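Local coordinates for galactose mutarotase-like protein (Clostridium acetobutylicum, PDB 3OS7), which is probably an aldose 1-epimerase of the galactose mutarotase family, a carbohydrate-binding enzyme that would interconvert the alpha and beta anomers of a sugar, at residues R82-T87 with R216-G221; P179-Y184 with Q303-N308; P75-P80 with Y107-I112; E246-L251 with Y283-I288; I205-F210 with F224-E229. One frame throughout, in Å; residues are numbered along the deposited sequence.

Interaction 1: residues R82-T87 with R216-G221; sequences RIDDGT and RNLPTG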
# COMPACT_ATOMS: atom_id res chain seq x y z
N ARG A 82 -0.03 12.50 5.11
CA ARG A 82 0.01 13.55 6.12
C ARG A 82 -1.32 14.07 6.69
O ARG A 82 -2.33 14.16 5.99
CB ARG A 82 0.81 14.74 5.57
CG ARG A 82 2.24 14.39 5.28
CD ARG A 82 2.80 15.36 4.27
NE ARG A 82 4.22 15.10 4.09
CZ ARG A 82 4.73 14.27 3.20
NH1 ARG A 82 3.96 13.63 2.33
NH2 ARG A 82 6.03 14.11 3.16
N ILE A 83 -1.31 14.36 7.99
CA ILE A 83 -2.34 15.17 8.64
C ILE A 83 -1.67 16.45 9.11
O ILE A 83 -0.74 16.40 9.95
CB ILE A 83 -3.00 14.47 9.86
CG1 ILE A 83 -3.52 13.06 9.52
CG2 ILE A 83 -4.10 15.37 10.49
CD1 ILE A 83 -4.49 12.98 8.39
N ASP A 84 -2.15 17.58 8.59
CA ASP A 84 -1.63 18.91 8.92
C ASP A 84 -1.55 19.19 10.42
O ASP A 84 -2.56 19.12 11.14
CB ASP A 84 -2.53 19.95 8.18
CG ASP A 84 -2.08 21.39 8.36
OD1 ASP A 84 -1.10 21.65 9.09
OD2 ASP A 84 -2.73 22.27 7.72
N ASP A 85 -0.33 19.47 10.92
CA ASP A 85 -0.12 19.76 12.36
C ASP A 85 -0.53 18.61 13.29
O ASP A 85 -0.67 18.80 14.49
CB ASP A 85 -0.83 21.07 12.79
CG ASP A 85 -0.25 22.31 12.17
OD1 ASP A 85 0.90 22.28 11.68
OD2 ASP A 85 -0.96 23.35 12.16
N GLY A 86 -0.71 17.42 12.73
CA GLY A 86 -1.14 16.26 13.48
C GLY A 86 -2.51 16.39 14.11
O GLY A 86 -2.79 15.73 15.13
N THR A 87 -3.38 17.23 13.54
CA THR A 87 -4.67 17.48 14.20
C THR A 87 -5.79 17.68 13.21
O THR A 87 -5.59 18.18 12.10
CB THR A 87 -4.59 18.70 15.19
OG1 THR A 87 -5.79 18.81 15.99
CG2 THR A 87 -4.34 19.99 14.46
N ARG A 216 4.64 22.20 2.41
CA ARG A 216 4.58 21.19 3.48
C ARG A 216 4.03 19.84 3.01
O ARG A 216 3.75 18.95 3.80
CB ARG A 216 3.76 21.74 4.64
CG ARG A 216 4.45 22.89 5.35
CD ARG A 216 3.58 23.53 6.39
NE ARG A 216 3.22 22.55 7.41
CZ ARG A 216 2.08 22.54 8.10
NH1 ARG A 216 1.13 23.45 7.90
NH2 ARG A 216 1.89 21.60 9.02
N ASN A 217 3.90 19.69 1.70
CA ASN A 217 3.34 18.51 1.07
C ASN A 217 1.87 18.23 1.36
O ASN A 217 1.42 17.11 1.17
CB ASN A 217 4.23 17.27 1.30
CG ASN A 217 5.55 17.36 0.52
OD1 ASN A 217 5.63 18.02 -0.50
ND2 ASN A 217 6.56 16.69 1.01
N LEU A 218 1.13 19.26 1.75
CA LEU A 218 -0.32 19.21 1.96
C LEU A 218 -1.00 19.69 0.68
O LEU A 218 -0.51 20.60 0.02
CB LEU A 218 -0.71 20.11 3.14
CG LEU A 218 -0.03 19.76 4.46
CD1 LEU A 218 -0.17 20.91 5.49
CD2 LEU A 218 -0.56 18.47 4.97
N PRO A 219 -2.14 19.08 0.32
CA PRO A 219 -2.82 19.56 -0.88
C PRO A 219 -3.30 20.96 -0.75
O PRO A 219 -3.79 21.37 0.33
CB PRO A 219 -4.03 18.63 -1.02
CG PRO A 219 -3.78 17.50 -0.10
CD PRO A 219 -2.85 17.96 0.96
N THR A 220 -3.22 21.71 -1.85
CA THR A 220 -3.82 23.04 -1.88
C THR A 220 -5.31 22.97 -2.05
O THR A 220 -6.02 23.95 -1.78
CB THR A 220 -3.25 23.91 -3.00
OG1 THR A 220 -3.66 23.40 -4.26
CG2 THR A 220 -1.74 23.93 -2.94
N GLY A 221 -5.80 21.84 -2.55
CA GLY A 221 -7.21 21.70 -2.91
C GLY A 221 -7.50 21.91 -4.38
O GLY A 221 -8.61 21.65 -4.83
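Arg216 grips two aspartates of segment 82-87 with one guanidinium group. Arg216 NH2 donates to Asp84 OD1 at 3.0 Å, forming a salt bridge. Arg216 NH2 also makes a second salt bridge to Asp85 OD1 at 2.9 Å, with a weak, bent hydrogen bond. NH1 adds another weak bond to Asp84 OD1. The Asp84 carboxylate is turned 70° from the guanidinium plane, and NH2 meets OD1 from above the carboxylate. The Asp85 carboxylate is more nearly parallel to the guanidinium, with 22° between their planes. The Arg216 chain bends at chi3 (61°), and its head comes to lie over Leu218. CD1 of Leu218 touches Asp84 CG at 3.5 Å, and its CD2 rests on Arg82 CB. Arg82 runs out extended beside Asn217, whose CB lies over one face of the Arg82 guanidinium. Arg82 NH2 and Asn217 ND2, at 3.4 Å, are two donors that merely pack.

Further out, overlapping turns, type II from Ile83 and type I' from Asp84, place the two acids beside each other. Asn104 O takes Arg216 NE, and Asn105 ND2 holds Asp85 OD1. Glu101 forms a salt bridge with Arg82 NH2, close to a bound tartrate. Two carboxylates around one arginine probably keep all three groups charged. The network thus ties the turn after Arg82 to the loop before strand 219-220, beside a site where the tartrate, probably from the crystallisation liquor, is bound.

Interaction 2: residues P179-Y184 with Q303-N308; sequences PLSVGY and QTSIIN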
# COMPACT_ATOMS: atom_id res chain seq x y z
N PRO A 179 -12.98 8.05 12.62
CA PRO A 179 -12.39 8.54 11.36
C PRO A 179 -11.67 7.43 10.62
O PRO A 179 -11.02 6.59 11.25
CB PRO A 179 -11.34 9.56 11.83
CG PRO A 179 -11.81 9.96 13.21
CD PRO A 179 -12.46 8.77 13.79
N LEU A 180 -11.73 7.44 9.29
CA LEU A 180 -11.15 6.36 8.52
C LEU A 180 -10.50 6.89 7.24
O LEU A 180 -11.15 7.54 6.41
CB LEU A 180 -12.24 5.37 8.10
CG LEU A 180 -11.79 4.19 7.24
CD1 LEU A 180 -11.04 3.17 8.06
CD2 LEU A 180 -13.03 3.58 6.63
N SER A 181 -9.23 6.55 7.08
CA SER A 181 -8.51 6.74 5.82
C SER A 181 -7.40 5.68 5.84
O SER A 181 -6.71 5.53 6.84
CB SER A 181 -7.96 8.13 5.75
OG SER A 181 -7.22 8.35 4.58
N VAL A 182 -7.30 4.92 4.78
CA VAL A 182 -6.43 3.77 4.70
C VAL A 182 -5.65 3.85 3.38
O VAL A 182 -6.17 4.32 2.37
CB VAL A 182 -7.24 2.45 4.67
CG1 VAL A 182 -6.30 1.20 4.57
CG2 VAL A 182 -8.12 2.34 5.89
N GLY A 183 -4.44 3.30 3.37
CA GLY A 183 -3.70 3.16 2.14
C GLY A 183 -2.53 2.23 2.33
O GLY A 183 -2.41 1.56 3.36
N TYR A 184 -1.69 2.15 1.29
CA TYR A 184 -0.49 1.36 1.33
C TYR A 184 0.67 2.13 0.75
O TYR A 184 0.52 2.88 -0.19
CB TYR A 184 -0.62 0.10 0.52
CG TYR A 184 -1.35 -1.01 1.23
CD1 TYR A 184 -2.72 -1.09 1.20
CD2 TYR A 184 -0.64 -1.99 1.91
CE1 TYR A 184 -3.37 -2.10 1.85
CE2 TYR A 184 -1.26 -2.99 2.56
CZ TYR A 184 -2.63 -3.08 2.51
OH TYR A 184 -3.27 -4.12 3.16
N GLN A 303 -4.69 5.04 -1.88
CA GLN A 303 -5.31 5.63 -0.69
C GLN A 303 -6.80 5.74 -0.87
O GLN A 303 -7.27 6.00 -1.97
CB GLN A 303 -4.75 7.06 -0.41
CG GLN A 303 -3.26 7.19 -0.45
CD GLN A 303 -2.72 8.55 -0.02
OE1 GLN A 303 -1.53 8.67 0.27
NE2 GLN A 303 -3.56 9.57 0.04
N THR A 304 -7.56 5.58 0.22
CA THR A 304 -9.01 5.79 0.18
C THR A 304 -9.41 7.25 0.04
O THR A 304 -10.53 7.56 -0.36
CB THR A 304 -9.68 5.22 1.44
OG1 THR A 304 -9.12 5.85 2.62
CG2 THR A 304 -9.48 3.72 1.50
N SER A 305 -8.51 8.15 0.38
CA SER A 305 -8.82 9.55 0.41
C SER A 305 -7.59 10.36 0.07
O SER A 305 -6.47 9.85 0.05
CB SER A 305 -9.36 9.96 1.79
OG SER A 305 -8.39 9.95 2.82
N ILE A 306 -7.83 11.64 -0.18
CA ILE A 306 -6.78 12.57 -0.46
C ILE A 306 -5.87 12.73 0.77
O ILE A 306 -6.27 12.47 1.92
CB ILE A 306 -7.38 13.93 -0.93
CG1 ILE A 306 -6.33 14.77 -1.64
CG2 ILE A 306 -8.05 14.71 0.24
CD1 ILE A 306 -6.95 15.98 -2.32
N ILE A 307 -4.64 13.14 0.53
CA ILE A 307 -3.74 13.52 1.60
C ILE A 307 -4.44 14.58 2.47
O ILE A 307 -5.08 15.48 1.93
CB ILE A 307 -2.44 14.12 1.06
CG1 ILE A 307 -1.65 13.09 0.26
CG2 ILE A 307 -1.56 14.68 2.24
CD1 ILE A 307 -0.32 13.64 -0.32
N ASN A 308 -4.33 14.44 3.79
CA ASN A 308 -4.90 15.42 4.76
C ASN A 308 -6.43 15.50 4.66
O ASN A 308 -6.98 16.52 4.95
CB ASN A 308 -4.25 16.79 4.53
CG ASN A 308 -4.49 17.80 5.68
OD1 ASN A 308 -4.52 17.44 6.85
ND2 ASN A 308 -4.58 19.08 5.33
O HOH W 1 -11.01 7.41 3.59
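Thr304 leans on the backbone of Val182 with every atom of its side chain. Thr304 CB stands 3.7 Å from Val182 O. From there the side chain forks. Chi1 of 58° sets OG1 between the backbone N and the carbonyl carbon, and this brings it to the Val182 amide. Val182 N donates to Thr304 OG1 at 3.0 Å, nearly straight at 169°. Thr304 OG1 donates a hydrogen bond to a water 2.6 Å away. That water donates in turn to Leu180 O, so the hydroxyl is linked to segment 179-184 by two routes. The methyl branch, Thr304 CG2, lies 3.5 Å from Val182 O and also meets the CB of Val182.

Thr304 N completes the grip with a bond of 2.9 Å to Val182 O. Next to it, Gly183 and Gln303 form a single backbone bridge with their CA atoms 4.1 Å apart. This is where strand 297-303 leaves strand 178-189 in the antiparallel beta-sandwich of the mutarotase family. Beyond the bridge the chain turns, and Gln303 NE2 donates to Ser305 O in the plane of its amide. Ser305 then turns its hydroxyl to the other segment. Its OG shares a hydrogen bond of 2.7 Å with Ser181 OG, and it has a further partner in Ser309 OG. Trp330 packs on Val182 and Thr304, while Pro80 lies against Ser181.

Interaction 3: residues P75-P80 with Y107-I112; sequences PVLFPP and YIHGFI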
# COMPACT_ATOMS: atom_id res chain seq x y z
N PRO A 75 3.39 -2.04 3.00
CA PRO A 75 3.16 -1.38 4.29
C PRO A 75 1.77 -0.76 4.37
O PRO A 75 1.46 0.18 3.66
CB PRO A 75 4.22 -0.27 4.33
CG PRO A 75 5.05 -0.48 3.07
CD PRO A 75 4.18 -1.17 2.11
N VAL A 76 0.95 -1.25 5.30
CA VAL A 76 -0.39 -0.70 5.46
C VAL A 76 -0.39 0.61 6.27
O VAL A 76 0.22 0.70 7.33
CB VAL A 76 -1.37 -1.75 6.02
CG1 VAL A 76 -1.02 -2.11 7.43
CG2 VAL A 76 -2.82 -1.27 5.89
N LEU A 77 -1.12 1.60 5.77
CA LEU A 77 -1.08 2.95 6.33
C LEU A 77 -2.44 3.33 6.90
O LEU A 77 -3.47 3.09 6.26
CB LEU A 77 -0.72 3.96 5.26
CG LEU A 77 0.49 3.67 4.41
CD1 LEU A 77 0.67 4.70 3.30
CD2 LEU A 77 1.77 3.60 5.32
N PHE A 78 -2.43 3.96 8.06
CA PHE A 78 -3.64 4.41 8.77
C PHE A 78 -3.25 5.58 9.67
O PHE A 78 -2.78 5.35 10.79
CB PHE A 78 -4.19 3.26 9.60
CG PHE A 78 -5.49 3.57 10.37
CD1 PHE A 78 -6.59 4.11 9.72
CD2 PHE A 78 -5.61 3.26 11.71
CE1 PHE A 78 -7.76 4.37 10.38
CE2 PHE A 78 -6.79 3.50 12.40
CZ PHE A 78 -7.87 4.07 11.75
N PRO A 79 -3.36 6.82 9.18
CA PRO A 79 -3.82 7.23 7.86
C PRO A 79 -2.66 7.18 6.87
O PRO A 79 -1.51 7.32 7.28
CB PRO A 79 -4.21 8.67 8.08
CG PRO A 79 -3.22 9.16 9.11
CD PRO A 79 -2.95 7.99 9.99
N PRO A 80 -2.94 7.02 5.57
CA PRO A 80 -1.88 7.20 4.58
C PRO A 80 -1.47 8.66 4.48
O PRO A 80 -2.30 9.55 4.40
CB PRO A 80 -2.54 6.73 3.27
CG PRO A 80 -3.95 7.04 3.44
CD PRO A 80 -4.27 6.89 4.92
N TYR A 107 1.58 14.79 11.20
CA TYR A 107 1.53 13.37 11.51
C TYR A 107 1.41 12.63 10.20
O TYR A 107 0.60 13.01 9.34
CB TYR A 107 0.37 13.01 12.45
CG TYR A 107 0.44 11.56 12.87
CD1 TYR A 107 1.34 11.14 13.83
CD2 TYR A 107 -0.35 10.59 12.26
CE1 TYR A 107 1.45 9.83 14.18
CE2 TYR A 107 -0.24 9.26 12.61
CZ TYR A 107 0.68 8.88 13.57
OH TYR A 107 0.80 7.57 13.94
N ILE A 108 2.17 11.54 10.03
CA ILE A 108 2.21 10.86 8.72
C ILE A 108 2.17 9.34 8.90
O ILE A 108 2.80 8.82 9.83
CB ILE A 108 3.45 11.29 7.90
CG1 ILE A 108 3.31 10.95 6.43
CG2 ILE A 108 4.72 10.67 8.48
CD1 ILE A 108 4.50 11.43 5.51
N HIS A 109 1.39 8.67 8.04
CA HIS A 109 1.42 7.21 7.81
C HIS A 109 0.87 6.26 8.88
O HIS A 109 0.47 5.13 8.56
CB HIS A 109 2.82 6.76 7.40
CG HIS A 109 3.28 7.28 6.08
ND1 HIS A 109 2.41 7.49 5.02
CD2 HIS A 109 4.52 7.59 5.63
CE1 HIS A 109 3.11 7.96 3.99
NE2 HIS A 109 4.38 8.03 4.33
N GLY A 110 0.82 6.70 10.13
CA GLY A 110 0.34 5.84 11.21
C GLY A 110 1.38 4.89 11.81
O GLY A 110 2.54 4.87 11.41
N PHE A 111 0.95 4.08 12.76
CA PHE A 111 1.86 3.19 13.50
C PHE A 111 1.62 1.71 13.22
O PHE A 111 2.43 0.88 13.61
CB PHE A 111 1.74 3.43 15.03
CG PHE A 111 0.34 3.28 15.53
CD1 PHE A 111 -0.16 2.04 15.87
CD2 PHE A 111 -0.49 4.38 15.64
CE1 PHE A 111 -1.48 1.89 16.28
CE2 PHE A 111 -1.80 4.25 16.03
CZ PHE A 111 -2.30 3.00 16.37
N ILE A 112 0.52 1.36 12.56
CA ILE A 112 0.20 -0.05 12.42
C ILE A 112 1.23 -0.75 11.52
O ILE A 112 1.49 -1.91 11.68
CB ILE A 112 -1.28 -0.35 11.98
CG1 ILE A 112 -1.59 0.18 10.59
CG2 ILE A 112 -2.29 0.17 13.03
CD1 ILE A 112 -3.03 -0.17 10.15
O HOH W 2 0.63 2.47 9.58
O HOH W 3 -1.93 3.64 12.69
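Ile112 pushes its CD1 methyl into the notch between Val76 and Phe78. The methyl touches Phe78 CB at 3.7 Å and Val76 CG1 at 3.9 Å. Ile112 CG1, set between the backbone N and the carbonyl carbon (chi1 64°), also rests against Val76 O. Next along the chain from Val76, Leu77 lies alongside the His109 side chain, both pointing the same way. Leu77 CD1 comes within 3.7 Å of His109 ND1. Ile108 CG1 sits over the centre of one face of the imidazole.

Between these bumps the backbones come very close, at Gly110. Gly110 CA presses to 3.2 Å from Phe78 O in a CA-H...O contact, and the backbone can come this close because the residue carries no CB. The His109-Gly110 pair resembles the HG sequence of aldose 1-epimerases, and His109 NE2 hydrogen-bonds a bound tartrate, probably from the crystallisation liquor. A cis peptide bends the chain into Pro79, whose CD meets the edge of the Tyr107 ring in its plane. Phe78 N bonds His109 O at 3.2 Å, approaching above the carbonyl plane. One water donates to both Val76 O and His109 O. A second water joins Phe78 O to Phe111 N and lies over one face of the Phe111 ring.

Interaction 4: residues E246-L251 with Y283-I288; sequences ESLFSL and YKYLVI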
# COMPACT_ATOMS: atom_id res chain seq x y z
N GLU A 246 7.37 12.72 -7.22
CA GLU A 246 6.58 12.68 -5.98
C GLU A 246 5.27 13.39 -6.31
O GLU A 246 5.24 14.62 -6.37
CB GLU A 246 7.30 13.35 -4.80
CG GLU A 246 6.54 13.22 -3.48
CD GLU A 246 7.24 13.86 -2.27
OE1 GLU A 246 8.43 14.24 -2.37
OE2 GLU A 246 6.57 13.96 -1.21
N SER A 247 4.22 12.61 -6.57
CA SER A 247 2.99 13.19 -7.11
C SER A 247 1.75 12.58 -6.51
O SER A 247 1.70 11.39 -6.21
CB SER A 247 2.94 12.95 -8.61
OG SER A 247 3.99 13.62 -9.29
N LEU A 248 0.69 13.38 -6.42
CA LEU A 248 -0.61 12.93 -5.93
C LEU A 248 -1.65 13.00 -7.05
O LEU A 248 -1.85 14.08 -7.64
CB LEU A 248 -1.04 13.82 -4.77
CG LEU A 248 -2.44 13.64 -4.23
CD1 LEU A 248 -2.68 12.22 -3.65
CD2 LEU A 248 -2.74 14.75 -3.19
N PHE A 249 -2.33 11.88 -7.31
CA PHE A 249 -3.41 11.82 -8.29
C PHE A 249 -4.68 11.29 -7.68
O PHE A 249 -4.63 10.47 -6.76
CB PHE A 249 -3.01 10.89 -9.43
CG PHE A 249 -1.82 11.36 -10.23
CD1 PHE A 249 -1.96 12.38 -11.19
CD2 PHE A 249 -0.58 10.83 -9.99
CE1 PHE A 249 -0.85 12.82 -11.92
CE2 PHE A 249 0.51 11.25 -10.71
CZ PHE A 249 0.38 12.26 -11.67
N SER A 250 -5.82 11.71 -8.21
CA SER A 250 -7.03 10.89 -8.06
C SER A 250 -7.03 9.78 -9.10
O SER A 250 -6.38 9.87 -10.13
CB SER A 250 -8.29 11.74 -8.14
OG SER A 250 -8.26 12.62 -9.24
N LEU A 251 -7.83 8.74 -8.85
CA LEU A 251 -7.92 7.58 -9.72
C LEU A 251 -9.26 7.50 -10.40
O LEU A 251 -10.27 7.97 -9.87
CB LEU A 251 -7.73 6.31 -8.90
CG LEU A 251 -6.33 6.10 -8.30
CD1 LEU A 251 -6.32 4.85 -7.43
CD2 LEU A 251 -5.29 6.01 -9.41
N TYR A 283 -10.29 2.53 -3.44
CA TYR A 283 -9.06 3.33 -3.53
C TYR A 283 -9.27 4.45 -4.55
O TYR A 283 -9.49 4.20 -5.73
CB TYR A 283 -7.86 2.46 -3.86
CG TYR A 283 -7.58 1.46 -2.79
CD1 TYR A 283 -7.02 1.87 -1.58
CD2 TYR A 283 -7.91 0.13 -2.94
CE1 TYR A 283 -6.78 0.93 -0.55
CE2 TYR A 283 -7.69 -0.81 -1.90
CZ TYR A 283 -7.10 -0.39 -0.72
OH TYR A 283 -6.85 -1.31 0.29
N LYS A 284 -9.28 5.69 -4.04
CA LYS A 284 -9.68 6.84 -4.83
C LYS A 284 -8.55 7.79 -5.20
O LYS A 284 -8.71 8.65 -6.09
CB LYS A 284 -10.76 7.56 -4.05
CG LYS A 284 -11.99 6.61 -3.82
CD LYS A 284 -13.16 7.23 -3.20
CE LYS A 284 -14.23 6.13 -2.85
NZ LYS A 284 -14.66 5.31 -4.05
N TYR A 285 -7.41 7.67 -4.52
CA TYR A 285 -6.25 8.52 -4.71
C TYR A 285 -5.00 7.65 -4.70
O TYR A 285 -5.04 6.49 -4.31
CB TYR A 285 -6.12 9.60 -3.62
CG TYR A 285 -7.11 10.71 -3.77
CD1 TYR A 285 -8.40 10.59 -3.22
CD2 TYR A 285 -6.80 11.87 -4.47
CE1 TYR A 285 -9.34 11.61 -3.40
CE2 TYR A 285 -7.72 12.90 -4.61
CZ TYR A 285 -8.99 12.77 -4.09
OH TYR A 285 -9.91 13.80 -4.26
N LEU A 286 -3.90 8.21 -5.20
CA LEU A 286 -2.65 7.48 -5.26
C LEU A 286 -1.50 8.45 -5.27
O LEU A 286 -1.56 9.50 -5.93
CB LEU A 286 -2.64 6.62 -6.53
CG LEU A 286 -1.40 5.78 -6.80
CD1 LEU A 286 -1.81 4.51 -7.50
CD2 LEU A 286 -0.36 6.54 -7.62
N VAL A 287 -0.47 8.08 -4.51
CA VAL A 287 0.79 8.81 -4.48
C VAL A 287 1.81 7.92 -5.17
O VAL A 287 1.87 6.72 -4.94
CB VAL A 287 1.24 9.17 -3.06
CG1 VAL A 287 2.72 9.63 -3.04
CG2 VAL A 287 0.29 10.21 -2.46
N ILE A 288 2.57 8.51 -6.09
CA ILE A 288 3.71 7.83 -6.67
C ILE A 288 4.94 8.59 -6.18
O ILE A 288 5.01 9.82 -6.28
CB ILE A 288 3.67 7.71 -8.21
CG1 ILE A 288 4.96 7.04 -8.72
CG2 ILE A 288 3.37 9.07 -8.92
CD1 ILE A 288 4.95 6.61 -10.14
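Phe249 and Leu286 form the central hydrogen-bonded pair of two antiparallel strands in the beta-sandwich of this family. Phe249 N donates to Leu286 O at 2.9 Å, almost perfectly straight at 178°. Leu286 N returns a bond to Phe249 O at 2.8 Å.

The tight part runs from here toward Leu251. Leu251 bends its CD2 onto Leu286 CB, and its CD1 touches the carbonyl oxygens of both Tyr283 and Tyr285. Leu251 N bonds Lys284 O from well above the carbonyl plane. Lys284 and Tyr285 both face Gln303, a classic beta bulge that skews the strand here. On the face shared by Leu248, Ser250, Tyr285 and Val287, Ser250 CB makes an off-centre CH-pi contact with the Tyr285 ring, 4.2 Å from its centroid. Ser250 OG is taken by Lys209 N and Trp211 NE1. Tyr285 OH donates to Val318 O. Leu248 CD1 fills the next place along, 3.8 Å from Val287 CG2.

On the other face Phe249 presents the edge of its ring to Ile288, with Phe249 CE2 4.0 Å from Ile288 CG2. Ile288 CG2 also touches Ser247 CB.

Packing thins toward Glu246, an exposed residue whose CB turns away from segment 283-288. At the other end lies Lys284, partly exposed, whose NZ bonds Ser281 O and a bound tetraethylene glycol. At the Glu246 end the backbone still closes neatly, with Ser247 N bonded to Ile288 O at 2.9 Å and Glu246 CA 3.3 Å from the same oxygen.

Interaction 5: residues I205-F210 with F224-E229; sequences ISIDKF and FAPTGE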
# COMPACT_ATOMS: atom_id res chain seq x y z
N ILE A 205 -0.63 4.34 -14.83
CA ILE A 205 -1.53 4.50 -13.69
C ILE A 205 -2.83 5.09 -14.21
O ILE A 205 -2.81 6.04 -14.99
CB ILE A 205 -0.98 5.47 -12.62
CG1 ILE A 205 0.43 5.09 -12.16
CG2 ILE A 205 -1.94 5.52 -11.40
CD1 ILE A 205 1.10 6.18 -11.26
N SER A 206 -3.97 4.60 -13.71
CA SER A 206 -5.28 5.06 -14.20
C SER A 206 -5.69 6.36 -13.50
O SER A 206 -6.62 6.40 -12.72
CB SER A 206 -6.33 3.95 -14.00
OG SER A 206 -6.47 3.57 -12.64
N ILE A 207 -4.94 7.43 -13.79
CA ILE A 207 -5.12 8.70 -13.14
C ILE A 207 -6.29 9.46 -13.73
O ILE A 207 -6.59 9.33 -14.92
CB ILE A 207 -3.85 9.56 -13.19
CG1 ILE A 207 -3.42 9.87 -14.64
CG2 ILE A 207 -2.72 8.88 -12.41
CD1 ILE A 207 -2.29 10.94 -14.79
N ASP A 208 -6.93 10.25 -12.87
CA ASP A 208 -7.99 11.17 -13.23
C ASP A 208 -7.41 12.58 -13.25
O ASP A 208 -7.07 13.09 -14.31
CB ASP A 208 -9.14 11.03 -12.21
CG ASP A 208 -10.38 11.82 -12.59
OD1 ASP A 208 -10.40 12.46 -13.67
OD2 ASP A 208 -11.35 11.77 -11.80
N LYS A 209 -7.21 13.18 -12.07
CA LYS A 209 -6.63 14.52 -11.97
C LYS A 209 -5.37 14.50 -11.12
O LYS A 209 -5.19 13.64 -10.25
CB LYS A 209 -7.65 15.52 -11.38
CG LYS A 209 -8.91 15.67 -12.23
CD LYS A 209 -9.74 16.84 -11.82
CE LYS A 209 -10.62 16.49 -10.64
NZ LYS A 209 -11.31 17.69 -10.09
N PHE A 210 -4.50 15.46 -11.40
CA PHE A 210 -3.35 15.78 -10.57
C PHE A 210 -3.77 16.78 -9.48
O PHE A 210 -4.51 17.73 -9.76
CB PHE A 210 -2.29 16.39 -11.47
CG PHE A 210 -1.09 16.91 -10.73
CD1 PHE A 210 -0.21 16.04 -10.15
CD2 PHE A 210 -0.86 18.28 -10.63
CE1 PHE A 210 0.90 16.48 -9.49
CE2 PHE A 210 0.26 18.75 -9.95
CZ PHE A 210 1.15 17.83 -9.37
N PHE A 224 -6.04 19.39 -11.37
CA PHE A 224 -5.77 19.71 -12.77
C PHE A 224 -5.81 18.49 -13.64
O PHE A 224 -5.46 17.39 -13.19
CB PHE A 224 -4.38 20.34 -12.91
CG PHE A 224 -4.17 21.54 -12.04
CD1 PHE A 224 -4.36 22.81 -12.56
CD2 PHE A 224 -3.80 21.40 -10.73
CE1 PHE A 224 -4.17 23.92 -11.77
CE2 PHE A 224 -3.61 22.52 -9.93
CZ PHE A 224 -3.79 23.78 -10.47
N ALA A 225 -6.19 18.68 -14.91
CA ALA A 225 -6.04 17.65 -15.91
C ALA A 225 -4.53 17.32 -16.01
O ALA A 225 -3.71 18.21 -15.90
CB ALA A 225 -6.60 18.13 -17.28
N PRO A 226 -4.18 16.05 -16.27
CA PRO A 226 -2.77 15.68 -16.45
C PRO A 226 -2.12 16.55 -17.51
O PRO A 226 -2.76 16.84 -18.52
CB PRO A 226 -2.83 14.23 -16.90
CG PRO A 226 -4.15 13.71 -16.30
CD PRO A 226 -5.08 14.88 -16.41
N THR A 227 -0.90 16.98 -17.25
CA THR A 227 -0.15 17.78 -18.20
C THR A 227 1.24 17.21 -18.34
O THR A 227 1.72 16.50 -17.46
CB THR A 227 -0.05 19.23 -17.77
OG1 THR A 227 0.49 19.30 -16.45
CG2 THR A 227 -1.42 19.91 -17.81
N GLY A 228 1.85 17.50 -19.47
CA GLY A 228 3.23 17.07 -19.73
C GLY A 228 3.41 15.57 -19.59
O GLY A 228 2.61 14.77 -20.10
N GLU A 229 4.45 15.21 -18.86
CA GLU A 229 4.78 13.84 -18.66
C GLU A 229 3.66 13.02 -17.97
O GLU A 229 3.59 11.81 -18.13
CB GLU A 229 6.03 13.78 -17.81
CG GLU A 229 6.53 12.40 -17.59
CD GLU A 229 7.76 12.40 -16.70
OE1 GLU A 229 7.64 12.81 -15.51
OE2 GLU A 229 8.82 11.99 -17.20
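Phe224 O takes the backbone N-H of Phe210 at 2.8 Å. The return bond, from Phe224 N to Phe210 O, has the same length and lies in the carbonyl plane. The two residues therefore form an antiparallel hydrogen-bonded pair. Lys209 crowds the same acceptor, its CA 3.3 Å from Phe224 O and its CB close by. The lysine chain then bends at chi3 and leads away, and its NZ bonds Ser223 OG.

Both phenylalanine side chains leave on the same face of the pair, but they do not stack. Phe210 has CG anti to its backbone N (chi1 174°), whereas Phe224 has CG anti to its carbonyl carbon (chi1 -55°). The rings splay and approach only at their rims, with Phe210 CD2 4.3 Å from Phe224 CD2. Phe210 O lies at the edge of the Phe224 ring, near its plane. Much of Phe224 is exposed to solvent.

Two residues on, Pro226 sets its ring against segment 205-210. Its CG touches Ile207 CD1 at 3.7 Å, and the two side chains slide past each other in opposite directions. Its CD rests 3.4 Å from Asp208 O. Ile207 is the buried member of this contact. Just before it, Ser206 centres an inverse gamma turn that breaks strand 201-213.

Strand 222-224 lies along one side of strand 201-213, near the surface. On the inner side runs strand 246-256, where Phe249 packs on Ile207 and Ser250 bonds Asp208 and Lys209.

Interactions 2, 3 and 4 are buried in the core, while interaction 5 lies at the surface and interaction 1 is partly buried. Strands 246-256 and 201-213 are neighbours, which joins interactions 4 and 5. Gln303 joins interactions 2 and 4 by backbone bonds to Lys284 and Tyr285. Gly183 bonds Leu77, so interactions 2 and 3 share neighbouring strands. Asn308 accepts from Asp84 N, and Tyr107 from Ile83 N, tying interactions 2 and 3 to interaction 1. Chemistry follows place: salt bridges in interaction 1, hydroxyls and waters in the inner loops, a ladder of backbone bonds in interaction 4, a single pair in interaction 5, with apolar packing in both.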